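Local atomic coordinates of amino acid adenylation domain-containing protein (Bacillus stratosphericus LAMA 585, PDB entry 6ULY), a protein that probably activates an alpha-keto acid as its acyl adenylate, serving as the adenylation domain of a nonribosomal depsipeptide synthetase module. Residues 123-137 against 146-158. Sequence-based numbering, arbitrary orientation.
Sequences HPLILTDDSLIEEVQ and DQLRVAAVEPMLT
Gln147 lays CB over one face of the His123 imidazole, a CH-pi contact 4.2 Å from the ring centroid, while its amide plane stands almost upright to the ring at 81°; Trp118 also meets this ring. At the far end of the contact the side chains of Asp130 and Glu154 come from opposite directions, their carboxylate planes 22° apart, and Asp130 OD2 rests against Glu154 CB (3.2 Å). Asp130 OD2 and Glu154 OE1 are like charges 3.5 Å apart; the backbone N-H of Asp130, donating to OE1 (3.3 Å) from above the carboxylate plane, probably offsets part of their repulsion. Glu154 OE2 lies 3.7 Å from Asp129 OD1, a buried oxygen without a partner, whereas Asp129 OD2 is held by the amides of Ser76 and Ser77. Between these ends strands 125-128 and 150-152 pair in parallel, joined through helix 130-137 in a beta-alpha-beta crossover; 150-152 is outermost in the sheet within the chain, and 125-128 pairs on its other side with strand 70-74. Ile126 N bonds Arg149 O at 2.9 Å, nearly straight (169°), followed by Ala151 N to Ile126 O, Thr128 N to Ala151 O and Val153 N to Thr128 O. On the helix-covered face Val150 CG1 touches Thr128 CG2 tightly (3.4 Å) and also meets Ile133 CG1 and Val136 CG1. On the other face Leu127 CD1 meets Met156 CE at 3.8 Å and its CG meets Val153 CG2, beside helices 46-62 and 78-91.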
loop_
_atom_site.group_PDB
_atom_site.type_symbol
_atom_site.label_atom_id
_atom_site.label_comp_id
_atom_site.label_asym_id
_atom_site.label_seq_id
_atom_site.Cartn_x
_atom_site.Cartn_y
_atom_site.Cartn_z
ATOM N N HIS A 123 4.692 9.334 20.611
ATOM C CA HIS A 123 5.836 10.182 20.911
ATOM C C HIS A 123 6.748 9.543 21.950
ATOM O O HIS A 123 6.938 10.105 23.036
ATOM C CB HIS A 123 5.360 11.546 21.412
ATOM C CG HIS A 123 4.302 12.171 20.556
ATOM N ND1 HIS A 123 4.285 12.045 19.183
ATOM C CD2 HIS A 123 3.225 12.925 20.879
ATOM C CE1 HIS A 123 3.244 12.698 18.697
ATOM N NE2 HIS A 123 2.584 13.238 19.705
ATOM N N PRO A 124 7.326 8.384 21.663
ATOM C CA PRO A 124 8.245 7.761 22.618
ATOM C C PRO A 124 9.601 8.446 22.621
ATOM O O PRO A 124 10.018 9.080 21.651
ATOM C CB PRO A 124 8.362 6.321 22.110
ATOM C CG PRO A 124 8.134 6.439 20.635
ATOM C CD PRO A 124 7.144 7.562 20.454
ATOM N N LEU A 125 10.295 8.299 23.746
ATOM C CA LEU A 125 11.667 8.769 23.828
ATOM C C LEU A 125 12.487 8.134 22.716
ATOM O O LEU A 125 12.430 6.919 22.505
ATOM C CB LEU A 125 12.271 8.423 25.192
ATOM C CG LEU A 125 13.788 8.604 25.330
ATOM C CD1 LEU A 125 14.160 10.076 25.262
ATOM C CD2 LEU A 125 14.292 7.977 26.619
ATOM N N ILE A 126 13.245 8.954 22.005
ATOM C CA ILE A 126 14.175 8.459 21.001
ATOM C C ILE A 126 15.533 8.279 21.662
ATOM O O ILE A 126 16.056 9.199 22.303
ATOM C CB ILE A 126 14.261 9.411 19.796
ATOM C CG1 ILE A 126 12.872 9.594 19.163
ATOM C CG2 ILE A 126 15.254 8.868 18.776
ATOM C CD1 ILE A 126 12.829 10.616 18.039
ATOM N N LEU A 127 16.090 7.082 21.521
ATOM C CA LEU A 127 17.376 6.714 22.087
ATOM C C LEU A 127 18.357 6.529 20.941
ATOM O O LEU A 127 18.044 5.844 19.960
ATOM C CB LEU A 127 17.245 5.428 22.901
ATOM C CG LEU A 127 18.094 5.255 24.153
ATOM C CD1 LEU A 127 17.906 6.419 25.106
ATOM C CD2 LEU A 127 17.717 3.946 24.819
ATOM N N THR A 128 19.539 7.131 21.062
ATOM C CA THR A 128 20.455 7.213 19.934
ATOM C C THR A 128 21.888 7.302 20.447
ATOM O O THR A 128 22.158 7.095 21.634
ATOM C CB THR A 128 20.098 8.413 19.044
ATOM O OG1 THR A 128 21.141 8.630 18.085
ATOM C CG2 THR A 128 19.914 9.668 19.885
ATOM N N ASP A 129 22.804 7.605 19.531
ATOM C CA ASP A 129 24.227 7.753 19.789
ATOM C C ASP A 129 24.609 9.216 19.959
ATOM O O ASP A 129 23.887 10.127 19.548
ATOM C CB ASP A 129 25.042 7.181 18.629
ATOM C CG ASP A 129 24.905 5.701 18.511
ATOM O OD1 ASP A 129 24.827 5.042 19.565
ATOM O OD2 ASP A 129 24.877 5.198 17.370
ATOM N N ASP A 130 25.792 9.430 20.537
ATOM C CA ASP A 130 26.360 10.772 20.537
ATOM C C ASP A 130 26.641 11.243 19.115
ATOM O O ASP A 130 26.486 12.431 18.810
ATOM C CB ASP A 130 27.639 10.804 21.377
ATOM C CG ASP A 130 27.361 10.830 22.874
ATOM O OD1 ASP A 130 26.451 11.569 23.305
ATOM O OD2 ASP A 130 28.062 10.118 23.622
ATOM N N SER A 131 27.034 10.325 18.229
ATOM C CA SER A 131 27.303 10.672 16.838
ATOM C C SER A 131 26.042 11.018 16.051
ATOM O O SER A 131 26.157 11.571 14.953
ATOM C CB SER A 131 28.037 9.518 16.149
ATOM O OG SER A 131 27.173 8.414 15.941
ATOM N N LEU A 132 24.850 10.715 16.579
ATOM C CA LEU A 132 23.598 10.998 15.890
ATOM C C LEU A 132 22.679 11.962 16.622
ATOM O O LEU A 132 21.744 12.478 15.999
ATOM C CB LEU A 132 22.804 9.705 15.648
ATOM C CG LEU A 132 23.221 8.786 14.502
ATOM C CD1 LEU A 132 22.315 7.563 14.488
ATOM C CD2 LEU A 132 23.163 9.506 13.165
ATOM N N ILE A 133 22.897 12.212 17.914
ATOM C CA ILE A 133 21.895 12.939 18.689
ATOM C C ILE A 133 21.664 14.329 18.114
ATOM O O ILE A 133 20.538 14.840 18.143
ATOM C CB ILE A 133 22.301 13.001 20.175
ATOM C CG1 ILE A 133 21.171 13.624 20.999
ATOM C CG2 ILE A 133 23.591 13.790 20.344
ATOM C CD1 ILE A 133 21.355 13.499 22.493
ATOM N N GLU A 134 22.708 14.962 17.579
ATOM C CA GLU A 134 22.529 16.268 16.951
ATOM C C GLU A 134 21.599 16.165 15.747
ATOM O O GLU A 134 20.638 16.935 15.620
ATOM C CB GLU A 134 23.885 16.841 16.541
ATOM N N GLU A 135 21.868 15.212 14.853
ATOM C CA GLU A 135 20.994 14.995 13.704
ATOM C C GLU A 135 19.577 14.655 14.149
ATOM O O GLU A 135 18.606 15.274 13.700
ATOM C CB GLU A 135 21.561 13.879 12.826
ATOM C CG GLU A 135 22.929 14.185 12.230
ATOM C CD GLU A 135 23.614 12.952 11.662
ATOM O OE1 GLU A 135 24.604 12.490 12.271
ATOM O OE2 GLU A 135 23.157 12.442 10.615
ATOM N N VAL A 136 19.440 13.663 15.031
ATOM C CA VAL A 136 18.111 13.218 15.447
ATOM C C VAL A 136 17.329 14.357 16.083
ATOM O O VAL A 136 16.101 14.427 15.950
ATOM C CB VAL A 136 18.229 12.016 16.404
ATOM C CG1 VAL A 136 16.881 11.697 17.020
ATOM C CG2 VAL A 136 18.784 10.803 15.671
ATOM N N GLN A 137 18.012 15.261 16.791
ATOM C CA GLN A 137 17.322 16.396 17.392
ATOM C C GLN A 137 16.744 17.333 16.341
ATOM O O GLN A 137 15.791 18.061 16.634
ATOM C CB GLN A 137 18.269 17.164 18.318
ATOM C CG GLN A 137 18.462 16.508 19.682
ATOM C CD GLN A 137 19.527 17.189 20.528
ATOM O OE1 GLN A 137 20.432 17.842 20.007
ATOM N NE2 GLN A 137 19.422 17.036 21.845
ATOM N N ASP A 146 6.857 19.982 19.395
ATOM C CA ASP A 146 7.483 20.247 20.681
ATOM C C ASP A 146 7.506 19.010 21.567
ATOM O O ASP A 146 7.893 19.099 22.736
ATOM C CB ASP A 146 6.753 21.385 21.394
ATOM C CG ASP A 146 6.621 22.627 20.531
ATOM O OD1 ASP A 146 7.619 23.013 19.883
ATOM O OD2 ASP A 146 5.518 23.211 20.496
ATOM N N GLN A 147 7.096 17.860 21.034
ATOM C CA GLN A 147 6.994 16.619 21.786
ATOM C C GLN A 147 8.182 15.696 21.569
ATOM O O GLN A 147 8.170 14.565 22.066
ATOM C CB GLN A 147 5.707 15.884 21.406
ATOM C CG GLN A 147 4.432 16.617 21.781
ATOM C CD GLN A 147 4.149 16.561 23.268
ATOM O OE1 GLN A 147 3.341 15.753 23.727
ATOM N NE2 GLN A 147 4.815 17.421 24.031
ATOM N N LEU A 148 9.195 16.140 20.834
ATOM C CA LEU A 148 10.363 15.309 20.582
ATOM C C LEU A 148 11.246 15.264 21.823
ATOM O O LEU A 148 11.505 16.294 22.453
ATOM C CB LEU A 148 11.152 15.846 19.388
ATOM C CG LEU A 148 12.241 14.911 18.854
ATOM C CD1 LEU A 148 11.619 13.653 18.271
ATOM C CD2 LEU A 148 13.104 15.610 17.818
ATOM N N ARG A 149 11.697 14.060 22.176
ATOM C CA ARG A 149 12.592 13.845 23.306
ATOM C C ARG A 149 13.685 12.881 22.872
ATOM O O ARG A 149 13.388 11.790 22.375
ATOM C CB ARG A 149 11.841 13.285 24.519
ATOM C CG ARG A 149 10.950 14.295 25.221
ATOM C CD ARG A 149 10.048 13.611 26.238
ATOM N NE ARG A 149 9.160 14.552 26.918
ATOM C CZ ARG A 149 8.176 14.196 27.738
ATOM N NH1 ARG A 149 7.938 12.913 27.986
ATOM N NH2 ARG A 149 7.420 15.124 28.311
ATOM N N VAL A 150 14.940 13.287 23.056
ATOM C CA VAL A 150 16.090 12.505 22.624
ATOM C C VAL A 150 17.062 12.362 23.788
ATOM O O VAL A 150 17.133 13.220 24.674
ATOM C CB VAL A 150 16.794 13.150 21.410
ATOM C CG1 VAL A 150 17.729 12.151 20.741
ATOM C CG2 VAL A 150 15.766 13.687 20.419
ATOM N N ALA A 151 17.815 11.263 23.779
ATOM C CA ALA A 151 18.811 11.009 24.807
ATOM C C ALA A 151 19.839 10.037 24.251
ATOM O O ALA A 151 19.481 9.067 23.580
ATOM C CB ALA A 151 18.171 10.446 26.080
ATOM N N ALA A 152 21.112 10.313 24.523
ATOM C CA ALA A 152 22.198 9.463 24.064
ATOM C C ALA A 152 22.485 8.373 25.088
ATOM O O ALA A 152 22.254 8.542 26.289
ATOM C CB ALA A 152 23.461 10.285 23.812
ATOM N N VAL A 153 23.006 7.250 24.594
ATOM C CA VAL A 153 23.264 6.091 25.441
ATOM C C VAL A 153 24.620 6.190 26.135
ATOM O O VAL A 153 24.732 5.875 27.323
ATOM C CB VAL A 153 23.153 4.808 24.596
ATOM C CG1 VAL A 153 23.821 3.639 25.300
ATOM C CG2 VAL A 153 21.694 4.493 24.305
ATOM N N GLU A 154 25.667 6.600 25.418
ATOM C CA GLU A 154 27.004 6.664 26.011
ATOM C C GLU A 154 27.029 7.420 27.333
ATOM O O GLU A 154 27.585 6.893 28.308
ATOM C CB GLU A 154 27.989 7.286 25.011
ATOM C CG GLU A 154 28.288 6.416 23.795
ATOM C CD GLU A 154 27.324 6.662 22.641
ATOM O OE1 GLU A 154 26.230 7.210 22.882
ATOM O OE2 GLU A 154 27.668 6.313 21.490
ATOM N N PRO A 155 26.451 8.615 27.450
ATOM C CA PRO A 155 26.381 9.265 28.768
ATOM C C PRO A 155 25.815 8.375 29.865
ATOM O O PRO A 155 26.229 8.496 31.026
ATOM C CB PRO A 155 25.471 10.473 28.509
ATOM C CG PRO A 155 25.607 10.752 27.054
ATOM C CD PRO A 155 25.802 9.419 26.399
ATOM N N MET A 156 24.872 7.487 29.535
ATOM C CA MET A 156 24.281 6.623 30.552
ATOM C C MET A 156 25.248 5.540 31.005
ATOM O O MET A 156 25.128 5.042 32.131
ATOM C CB MET A 156 22.995 5.987 30.020
ATOM C CG MET A 156 21.952 6.988 29.562
ATOM S SD MET A 156 20.471 6.237 28.849
ATOM C CE MET A 156 19.582 7.690 28.306
ATOM N N LEU A 157 26.209 5.165 30.157
ATOM C CA LEU A 157 27.158 4.122 30.523
ATOM C C LEU A 157 28.017 4.505 31.719
ATOM O O LEU A 157 28.693 3.634 32.278
ATOM C CB LEU A 157 28.066 3.785 29.337
ATOM C CG LEU A 157 27.565 2.733 28.346
ATOM C CD1 LEU A 157 28.601 2.501 27.259
ATOM C CD2 LEU A 157 27.240 1.420 29.047
ATOM N N THR A 158 28.010 5.774 32.124
ATOM C CA THR A 158 28.798 6.235 33.257
ATOM C C THR A 158 27.973 6.317 34.535
ATOM O O THR A 158 28.381 6.984 35.490
ATOM C CB THR A 158 29.422 7.596 32.947
ATOM O OG1 THR A 158 28.436 8.625 33.089
ATOM C CG2 THR A 158 29.976 7.628 31.529
HETATM O O HOH W 1 10.032 11.719 21.420
#